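Local coordinates for ABC sugar transporter, periplasmic sugar binding protein (Legionella pneumophila subsp. pneumophila, PDB 3ROT) that probably binds a carbohydrate in the periplasm and delivers it to an ABC transporter for uptake, at residues 116-121 and 151-155; 13-17 and 195-199. All coordinates share one frame; numbering follows the deposited sequence.

Contact 1. Residues 116-121 and 151-155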
ATOM      1  N   GLY A 116     -16.743  16.029   6.232  1.00 23.03           N
ATOM      2  CA  GLY A 116     -16.491  16.621   4.930  1.00 22.10           C
ATOM      3  C   GLY A 116     -16.688  18.127   4.978  1.00 24.07           C
ATOM      4  O   GLY A 116     -15.849  18.895   4.501  1.00 24.84           O
ATOM      5  N   LYS A 117     -17.798  18.560   5.565  1.00 23.85           N
ATOM      6  CA  LYS A 117     -18.077  19.993   5.676  1.00 25.49           C
ATOM      7  C   LYS A 117     -16.947  20.677   6.415  1.00 24.44           C
ATOM      8  O   LYS A 117     -16.472  21.728   5.998  1.00 24.56           O
ATOM      9  CB  LYS A 117     -19.371  20.246   6.444  1.00 27.07           C
ATOM     10  CG  LYS A 117     -20.616  19.728   5.769  1.00 31.42           C
ATOM     11  CD  LYS A 117     -21.848  20.138   6.572  1.00 36.00           C
ATOM     12  CE  LYS A 117     -23.130  19.615   5.931  1.00 40.29           C
ATOM     13  NZ  LYS A 117     -23.266  20.064   4.514  1.00 43.76           N
ATOM     14  N   LYS A 118     -16.524  20.069   7.517  1.00 23.36           N
ATOM     15  CA  LYS A 118     -15.441  20.609   8.322  1.00 25.05           C
ATOM     16  C   LYS A 118     -14.127  20.700   7.546  1.00 24.44           C
ATOM     17  O   LYS A 118     -13.372  21.665   7.694  1.00 24.70           O
ATOM     18  CB  LYS A 118     -15.255  19.749   9.570  1.00 30.26           C
ATOM     19  CG  LYS A 118     -13.952  19.993  10.304  1.00 38.55           C
ATOM     20  CD  LYS A 118     -13.914  21.345  10.991  1.00 43.33           C
ATOM     21  CE  LYS A 118     -12.564  21.551  11.664  1.00 46.49           C
ATOM     22  NZ  LYS A 118     -12.190  20.386  12.531  1.00 46.89           N
ATOM     23  N   LEU A 119     -13.843  19.702   6.717  1.00 23.92           N
ATOM     24  CA  LEU A 119     -12.599  19.748   5.965  1.00 24.40           C
ATOM     25  C   LEU A 119     -12.702  20.881   4.962  1.00 22.71           C
ATOM     26  O   LEU A 119     -11.757  21.635   4.778  1.00 19.30           O
ATOM     27  CB  LEU A 119     -12.321  18.428   5.245  1.00 23.27           C
ATOM     28  CG  LEU A 119     -10.914  18.387   4.639  1.00 24.32           C
ATOM     29  CD1 LEU A 119      -9.886  18.772   5.712  1.00 22.86           C
ATOM     30  CD2 LEU A 119     -10.628  16.998   4.070  1.00 23.71           C
ATOM     31  N   GLY A 120     -13.866  20.990   4.332  1.00 24.49           N
ATOM     32  CA  GLY A 120     -14.099  22.054   3.376  1.00 24.52           C
ATOM     33  C   GLY A 120     -13.887  23.423   4.004  1.00 24.63           C
ATOM     34  O   GLY A 120     -13.214  24.260   3.424  1.00 25.70           O
ATOM     35  N   GLU A 121     -14.442  23.648   5.193  1.00 25.88           N
ATOM     36  CA  GLU A 121     -14.301  24.934   5.878  1.00 28.31           C
ATOM     37  C   GLU A 121     -12.857  25.253   6.275  1.00 28.29           C
ATOM     38  O   GLU A 121     -12.440  26.412   6.253  1.00 26.60           O
ATOM     39  CB  GLU A 121     -15.179  24.976   7.135  1.00 31.24           C
ATOM     40  CG  GLU A 121     -16.659  24.772   6.879  1.00 39.78           C
ATOM     41  CD  GLU A 121     -17.469  24.667   8.166  1.00 44.64           C
ATOM     42  OE1 GLU A 121     -17.054  23.918   9.079  1.00 48.05           O
ATOM     43  OE2 GLU A 121     -18.525  25.326   8.260  1.00 46.72           O
ATOM     44  N   GLY A 151     -20.272  16.600   1.699  1.00 28.81           N
ATOM     45  CA  GLY A 151     -20.017  17.618   2.699  1.00 25.98           C
ATOM     46  C   GLY A 151     -19.024  18.657   2.210  1.00 25.59           C
ATOM     47  O   GLY A 151     -19.179  19.849   2.459  1.00 24.41           O
ATOM     48  N   ILE A 152     -17.992  18.212   1.507  1.00 25.22           N
ATOM     49  CA  ILE A 152     -16.995  19.145   1.008  1.00 26.54           C
ATOM     50  C   ILE A 152     -17.599  20.075  -0.050  1.00 27.16           C
ATOM     51  O   ILE A 152     -17.420  21.294   0.009  1.00 26.77           O
ATOM     52  CB  ILE A 152     -15.768  18.384   0.436  1.00 24.95           C
ATOM     53  CG1 ILE A 152     -15.006  17.711   1.591  1.00 24.28           C
ATOM     54  CG2 ILE A 152     -14.857  19.343  -0.332  1.00 23.68           C
ATOM     55  CD1 ILE A 152     -13.899  16.731   1.166  1.00 20.42           C
ATOM     56  N   LYS A 153     -18.337  19.493  -0.988  1.00 28.96           N
ATOM     57  CA  LYS A 153     -18.967  20.253  -2.063  1.00 31.71           C
ATOM     58  C   LYS A 153     -19.943  21.332  -1.581  1.00 31.68           C
ATOM     59  O   LYS A 153     -20.014  22.408  -2.171  1.00 31.24           O
ATOM     60  CB  LYS A 153     -19.682  19.292  -3.014  1.00 33.04           C
ATOM     61  CG  LYS A 153     -18.740  18.317  -3.691  1.00 36.61           C
ATOM     62  CD  LYS A 153     -19.491  17.304  -4.521  1.00 36.81           C
ATOM     63  CE  LYS A 153     -18.551  16.240  -5.060  1.00 37.81           C
ATOM     64  NZ  LYS A 153     -19.297  15.171  -5.770  1.00 40.26           N
ATOM     65  N   THR A 154     -20.692  21.053  -0.519  1.00 32.44           N
ATOM     66  CA  THR A 154     -21.634  22.042  -0.002  1.00 34.42           C
ATOM     67  C   THR A 154     -20.887  23.300   0.438  1.00 34.15           C
ATOM     68  O   THR A 154     -21.320  24.418   0.153  1.00 35.41           O
ATOM     69  CB  THR A 154     -22.461  21.496   1.193  1.00 35.59           C
ATOM     70  OG1 THR A 154     -21.584  21.099   2.253  1.00 37.99           O
ATOM     71  CG2 THR A 154     -23.297  20.308   0.760  1.00 35.02           C
ATOM     72  N   ILE A 155     -19.757  23.126   1.119  1.00 32.21           N
ATOM     73  CA  ILE A 155     -18.986  24.278   1.560  1.00 31.79           C
ATOM     74  C   ILE A 155     -18.423  25.016   0.348  1.00 32.07           C
ATOM     75  O   ILE A 155     -18.499  26.237   0.269  1.00 33.03           O
ATOM     76  CB  ILE A 155     -17.822  23.864   2.487  1.00 31.09           C
ATOM     77  CG1 ILE A 155     -18.368  23.111   3.709  1.00 31.84           C
ATOM     78  CG2 ILE A 155     -17.020  25.092   2.893  1.00 29.14           C
ATOM     79  CD1 ILE A 155     -19.501  23.823   4.445  1.00 29.36           C
TER

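Contact 2. Residues 13-17 and 195-199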
ATOM      1  N   SER A  13      -7.908  -3.733   3.870  1.00 31.76           N
ATOM      2  CA  SER A  13      -6.866  -4.022   4.839  1.00 34.14           C
ATOM      3  C   SER A  13      -5.487  -3.487   4.471  1.00 35.04           C
ATOM      4  O   SER A  13      -4.538  -3.669   5.227  1.00 34.96           O
ATOM      5  CB  SER A  13      -6.781  -5.536   5.041  1.00 33.85           C
ATOM      6  OG  SER A  13      -6.456  -6.177   3.818  1.00 33.43           O
ATOM      7  N   GLN A  14      -5.369  -2.824   3.326  1.00 37.30           N
ATOM      8  CA  GLN A  14      -4.068  -2.304   2.904  1.00 40.95           C
ATOM      9  C   GLN A  14      -3.769  -0.901   3.435  1.00 40.80           C
ATOM     10  O   GLN A  14      -2.636  -0.598   3.811  1.00 42.69           O
ATOM     11  CB  GLN A  14      -3.963  -2.312   1.373  1.00 43.00           C
ATOM     12  CG  GLN A  14      -4.178  -3.682   0.720  1.00 47.71           C
ATOM     13  CD  GLN A  14      -3.504  -4.827   1.473  1.00 51.17           C
ATOM     14  OE1 GLN A  14      -4.076  -5.389   2.410  1.00 52.06           O
ATOM     15  NE2 GLN A  14      -2.281  -5.171   1.067  1.00 53.11           N
ATOM     16  N   ASP A  15      -4.782  -0.045   3.448  1.00 39.25           N
ATOM     17  CA  ASP A  15      -4.631   1.318   3.943  1.00 37.06           C
ATOM     18  C   ASP A  15      -4.064   1.253   5.370  1.00 35.35           C
ATOM     19  O   ASP A  15      -4.583   0.516   6.205  1.00 35.07           O
ATOM     20  CB  ASP A  15      -6.005   1.994   3.971  1.00 35.82           C
ATOM     21  CG  ASP A  15      -5.925   3.500   4.156  1.00 38.26           C
ATOM     22  OD1 ASP A  15      -5.002   3.977   4.851  1.00 36.45           O
ATOM     23  OD2 ASP A  15      -6.808   4.207   3.620  1.00 37.75           O
ATOM     24  N   PRO A  16      -2.984   2.005   5.660  1.00 33.03           N
ATOM     25  CA  PRO A  16      -2.372   2.022   6.997  1.00 32.70           C
ATOM     26  C   PRO A  16      -3.419   2.343   8.069  1.00 32.40           C
ATOM     27  O   PRO A  16      -3.223   2.069   9.257  1.00 31.68           O
ATOM     28  CB  PRO A  16      -1.324   3.121   6.874  1.00 34.21           C
ATOM     29  CG  PRO A  16      -0.877   2.977   5.471  1.00 32.30           C
ATOM     30  CD  PRO A  16      -2.176   2.791   4.710  1.00 32.90           C
ATOM     31  N   TYR A  17      -4.522   2.942   7.624  1.00 29.48           N
ATOM     32  CA  TYR A  17      -5.647   3.303   8.477  1.00 26.83           C
ATOM     33  C   TYR A  17      -6.214   2.080   9.178  1.00 25.86           C
ATOM     34  O   TYR A  17      -6.564   2.129  10.360  1.00 25.17           O
ATOM     35  CB  TYR A  17      -6.752   3.926   7.621  1.00 26.21           C
ATOM     36  CG  TYR A  17      -8.068   4.116   8.338  1.00 24.04           C
ATOM     37  CD1 TYR A  17      -8.277   5.216   9.165  1.00 24.41           C
ATOM     38  CD2 TYR A  17      -9.122   3.207   8.163  1.00 25.09           C
ATOM     39  CE1 TYR A  17      -9.503   5.418   9.796  1.00 23.10           C
ATOM     40  CE2 TYR A  17     -10.350   3.404   8.792  1.00 24.33           C
ATOM     41  CZ  TYR A  17     -10.530   4.515   9.605  1.00 25.15           C
ATOM     42  OH  TYR A  17     -11.743   4.741  10.209  1.00 27.01           O
ATOM     43  N   LEU A 195     -10.111  11.921  -0.393  1.00 19.22           N
ATOM     44  CA  LEU A 195     -11.102  11.303   0.477  1.00 20.26           C
ATOM     45  C   LEU A 195     -10.525  10.252   1.423  1.00 20.78           C
ATOM     46  O   LEU A 195     -11.119   9.964   2.454  1.00 21.38           O
ATOM     47  CB  LEU A 195     -12.259  10.729  -0.358  1.00 19.61           C
ATOM     48  CG  LEU A 195     -13.027  11.812  -1.146  1.00 20.05           C
ATOM     49  CD1 LEU A 195     -14.181  11.202  -1.920  1.00 21.77           C
ATOM     50  CD2 LEU A 195     -13.542  12.867  -0.181  1.00 20.06           C
ATOM     51  N   THR A 196      -9.378   9.675   1.068  1.00 22.25           N
ATOM     52  CA  THR A 196      -8.690   8.712   1.945  1.00 23.26           C
ATOM     53  C   THR A 196      -7.203   8.755   1.604  1.00 24.25           C
ATOM     54  O   THR A 196      -6.806   9.379   0.612  1.00 23.28           O
ATOM     55  CB  THR A 196      -9.164   7.251   1.763  1.00 22.18           C
ATOM     56  OG1 THR A 196      -8.558   6.700   0.592  1.00 23.61           O
ATOM     57  CG2 THR A 196     -10.679   7.168   1.637  1.00 24.48           C
ATOM     58  N   SER A 197      -6.384   8.087   2.408  1.00 23.35           N
ATOM     59  CA  SER A 197      -4.949   8.072   2.160  1.00 23.83           C
ATOM     60  C   SER A 197      -4.604   7.314   0.873  1.00 23.39           C
ATOM     61  O   SER A 197      -3.515   7.483   0.320  1.00 24.89           O
ATOM     62  CB  SER A 197      -4.214   7.463   3.356  1.00 26.26           C
ATOM     63  OG  SER A 197      -4.634   6.135   3.591  1.00 31.09           O
ATOM     64  N   GLN A 198      -5.525   6.490   0.381  1.00 22.52           N
ATOM     65  CA  GLN A 198      -5.263   5.747  -0.859  1.00 25.31           C
ATOM     66  C   GLN A 198      -5.106   6.690  -2.052  1.00 24.29           C
ATOM     67  O   GLN A 198      -4.425   6.365  -3.031  1.00 23.89           O
ATOM     68  CB  GLN A 198      -6.392   4.770  -1.155  1.00 28.50           C
ATOM     69  CG  GLN A 198      -6.616   3.720  -0.089  1.00 34.54           C
ATOM     70  CD  GLN A 198      -7.980   3.080  -0.236  1.00 36.93           C
ATOM     71  OE1 GLN A 198      -9.013   3.769  -0.207  1.00 35.62           O
ATOM     72  NE2 GLN A 198      -7.999   1.767  -0.406  1.00 38.80           N
ATOM     73  N   ALA A 199      -5.770   7.841  -1.986  1.00 22.75           N
ATOM     74  CA  ALA A 199      -5.660   8.830  -3.048  1.00 24.95           C
ATOM     75  C   ALA A 199      -4.408   9.662  -2.778  1.00 25.96           C
ATOM     76  O   ALA A 199      -3.659   9.999  -3.696  1.00 27.57           O
ATOM     77  CB  ALA A 199      -6.898   9.740  -3.071  1.00 22.73           C
TER
HETATM   78  O   HOH W   1      -7.075   6.680   4.473  1.00 29.28           O

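Contact 1. Residues 116-121 and 151-155
Gly151 meets Gly116 and Lys117 backbone to backbone: the CA atoms of Gly151 and Lys117 are 4.3 Å apart, and Lys117 CA directs a C-H at Gly151 O (3.4 Å, 139° at the hydrogen). One residue on, Ile152 places CG1 against the carbonyl of Gly116, 3.3 Å from its O. The Gly-x-x-x-Gly pair Gly116 and Gly120 leaves a side-chain-free groove on helix 112-126, faced by Gly151 and Ile155, and the local axes approach to 7.0 Å and cross at -42°. These two helices lie side by side on one face of the parallel sheet of the C-terminal lobe, where Leu119 and Ile152 both pack on Phe193. At the outer margin, Thr154 holds OG1 between its backbone N and carbonyl carbon (chi1 59°), turned back to donate to Gly151 O at 2.7 Å from above the carbonyl plane. Thr154 OG1 in turn accepts from Lys117 NZ at 3.0 Å; the lysine chain runs extended over Gly151 and bends only at its last torsion to bring the ammonium there. Ile155 then divides its branches: CG1 lies 3.3 Å from Lys117 O, CG2 rests 3.7 Å from Gly120 C, and CD1 meets Glu121 CG.

Contact 2. Residues 13-17 and 195-199
Asp15 and Ser197 make a small, buried polar contact between the two lobes, where the amino-terminal ends of helices 16-32 and 197-208 face each other across the interdomain cleft. The evidence is concentrated in one carboxylate. Asp15 carries CG anti to its backbone N (chi1 -167°), which sends the group toward Ser197; OD1 comes to 2.5 Å and OD2 to 2.9 Å from Ser197 OG, so the hydroxyl sits close to both oxygens. A water completes the bridge: it donates to Asp15 OD2 at 2.6 Å while accepting from both the backbone N of Ser197 (2.6 Å) and its OG (2.7 Å). Three bonds thus grip this water and tie the first turn of helix 197-208 to the aspartate. The two-lobed α/β architecture is that of periplasmic sugar-binding proteins, in which ligand is held between the lobes; a glycerol, probably from the crystallisation liquor, lies about 4 Å from the side chain of Thr196 and may mark such a pocket, and lobe-to-lobe contact here is what a closed form would be expected to make. Both helices are N-capped: Asp15 OD1 accepts from Tyr17 N, though the position of that nitrogen is less sure, and Thr196 OG1 accepts from Gln198 N at 3.0 Å. Two helix starts around one carboxylate would probably stabilise its negative charge. Gln198 crosses the aspartate at about a right angle, its CG 3.7 Å from Asp15 OD2. Its OE1 accepts Thr196 OG1 on an in-plane lone pair and also bonds Gln139, while Pro16 O accepts from Gln205 of the second subunit.

From the N terminus, the chain first supplies residues 13-17, at the start of helix 16-32 in the N-terminal lobe, and completes most of that lobe's sheet before entering the other. There contact 1 closes a short loop of 29 residues, joining helix 112-126 to helix 143-158 around strand 132-137. Strand 191-194 then leads into residues 195-199, and contact 2 closes a far larger loop of 177 residues that encloses contact 1 entirely: the two nest and do not cross. Contact 1 therefore acts within one lobe, contact 2 between lobes. Their centres lie 20 Å apart, yet they touch, Ile152 CD1 packing 4.1 Å from Leu195 CD2.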